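PDB 2R1I: GCN5-related N-acetyltransferase from Arthrobacter sp., which probably transfers an acetyl group from acetyl-coenzyme A to an amine, as GNAT-family enzymes do, its own substrate being unknown. Local coordinates for residues A[50-54]-A[55-59]. Sequence-based numbering, arbitrary orientation.
Sequences PTPGT and DELAS
Leu57 reaches back from the first turn of helix 54-64 against the extended chain that leads into it, its two methyls dividing the work. Leu57 CD2 meets the ring of Pro52 at CG, 3.9 Å away, while Leu57 CD1 lies 3.8 Å from both Pro52 O and Thr51 OG1; the leucine runs across each of these side chains at about a right angle. Leu57 CG sits beside the backbone N, opposite the carbonyl carbon (chi1 -72°), which swings the branch back over Gly53 O. Val91 of the second subunit packs on Leu57, and Trp92 of that subunit covers Thr51 and Pro52. Cut back to an alanine, the residue would lose both methyls, and a gap is likely to open between the Pro52 ring and Val91 of the second subunit.

Gly53 is the N-cap, and the helix takes hold there: Leu57 N donates to Gly53 O in the carbonyl plane, 3.1 Å and nearly straight at 166°. Ala58 N follows onto Thr54 O at 2.9 Å, tilted 31° from that carbonyl's plane. In the GNAT fold this helix comes second, after helix 33-47, from which His41 and Thr45 pack on Thr51, and Gln38 and His41 on Thr54.

Among the polar groups, Thr51 OG1 donates to a lone pair of Pro52 O at 2.8 Å, and His41 ND1 hydrogen-bonds the same carbonyl oxygen. A water joins Thr54 OG1 to Asp55 OD1, donating to the carboxylate.

Glu56, extended beyond CG, lays its carboxylate by the Pro52 ring, Pro52 CB to Glu56 OE1 3.5 Å, while OE2 forms a salt bridge with Arg60 one turn on.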
loop_
_atom_site.group_PDB
_atom_site.type_symbol
_atom_site.label_atom_id
_atom_site.label_comp_id
_atom_site.label_asym_id
_atom_site.label_seq_id
_atom_site.Cartn_x
_atom_site.Cartn_y
_atom_site.Cartn_z
ATOM N N PRO A 50 17.709 1.578 -10.213
ATOM C CA PRO A 50 18.384 0.309 -9.940
ATOM C C PRO A 50 17.403 -0.858 -10.143
ATOM O O PRO A 50 16.142 -0.686 -10.119
ATOM C CB PRO A 50 18.821 0.440 -8.476
ATOM C CG PRO A 50 17.809 1.390 -7.866
ATOM C CD PRO A 50 17.443 2.359 -8.989
ATOM N N THR A 51 17.982 -2.023 -10.403
ATOM C CA THR A 51 17.187 -3.223 -10.628
ATOM C C THR A 51 17.993 -4.487 -10.314
ATOM O O THR A 51 19.171 -4.551 -10.569
ATOM C CB THR A 51 16.661 -3.258 -12.087
ATOM O OG1 THR A 51 15.998 -4.500 -12.340
ATOM C CG2 THR A 51 17.803 -3.101 -13.069
ATOM N N PRO A 52 17.324 -5.522 -9.770
ATOM C CA PRO A 52 17.894 -6.828 -9.682
ATOM C C PRO A 52 18.102 -7.370 -11.082
ATOM O O PRO A 52 17.577 -6.802 -12.043
ATOM C CB PRO A 52 16.829 -7.660 -8.942
ATOM C CG PRO A 52 15.900 -6.771 -8.480
ATOM C CD PRO A 52 15.981 -5.470 -9.208
ATOM N N GLY A 53 18.900 -8.418 -11.208
ATOM C CA GLY A 53 19.063 -9.087 -12.460
ATOM C C GLY A 53 17.827 -9.852 -12.889
ATOM O O GLY A 53 16.917 -10.101 -12.082
ATOM N N THR A 54 17.778 -10.204 -14.167
ATOM C CA THR A 54 16.613 -10.889 -14.705
ATOM C C THR A 54 16.481 -12.321 -14.136
ATOM O O THR A 54 15.376 -12.810 -14.057
ATOM C CB THR A 54 16.525 -10.837 -16.284
ATOM O OG1 THR A 54 17.639 -11.526 -16.868
ATOM C CG2 THR A 54 16.513 -9.428 -16.820
ATOM N N ASP A 55 17.560 -12.989 -13.712
ATOM C CA ASP A 55 17.410 -14.318 -13.071
ATOM C C ASP A 55 16.581 -14.187 -11.778
ATOM O O ASP A 55 15.644 -14.968 -11.574
ATOM C CB ASP A 55 18.760 -14.977 -12.746
ATOM C CG ASP A 55 19.422 -15.590 -13.958
ATOM O OD1 ASP A 55 18.813 -15.591 -15.047
ATOM O OD2 ASP A 55 20.571 -16.099 -13.834
ATOM N N GLU A 56 16.938 -13.216 -10.932
ATOM C CA GLU A 56 16.228 -12.951 -9.672
ATOM C C GLU A 56 14.764 -12.552 -9.907
ATOM O O GLU A 56 13.825 -13.091 -9.241
ATOM C CB GLU A 56 16.923 -11.883 -8.825
ATOM C CG GLU A 56 16.203 -11.579 -7.535
ATOM C CD GLU A 56 16.833 -10.438 -6.733
ATOM O OE1 GLU A 56 18.051 -10.239 -6.890
ATOM O OE2 GLU A 56 16.069 -9.719 -5.987
ATOM N N LEU A 57 14.563 -11.624 -10.838
ATOM C CA LEU A 57 13.206 -11.126 -11.137
ATOM C C LEU A 57 12.349 -12.251 -11.693
ATOM O O LEU A 57 11.192 -12.406 -11.284
ATOM C CB LEU A 57 13.242 -9.930 -12.133
ATOM C CG LEU A 57 13.761 -8.605 -11.593
ATOM C CD1 LEU A 57 13.945 -7.656 -12.732
ATOM C CD2 LEU A 57 12.822 -8.004 -10.549
ATOM N N ALA A 58 12.882 -12.991 -12.653
ATOM C CA ALA A 58 12.144 -14.117 -13.266
ATOM C C ALA A 58 11.728 -15.162 -12.223
ATOM O O ALA A 58 10.636 -15.650 -12.267
ATOM C CB ALA A 58 12.929 -14.771 -14.383
ATOM N N SER A 59 12.641 -15.495 -11.314
ATOM C CA SER A 59 12.373 -16.457 -10.249
ATOM C C SER A 59 11.247 -15.933 -9.340
ATOM O O SER A 59 10.269 -16.674 -9.050
ATOM C CB SER A 59 13.648 -16.731 -9.440
ATOM O OG SER A 59 13.304 -17.462 -8.277
HETATM O O HOH W 1 17.586 -14.236 -16.804
#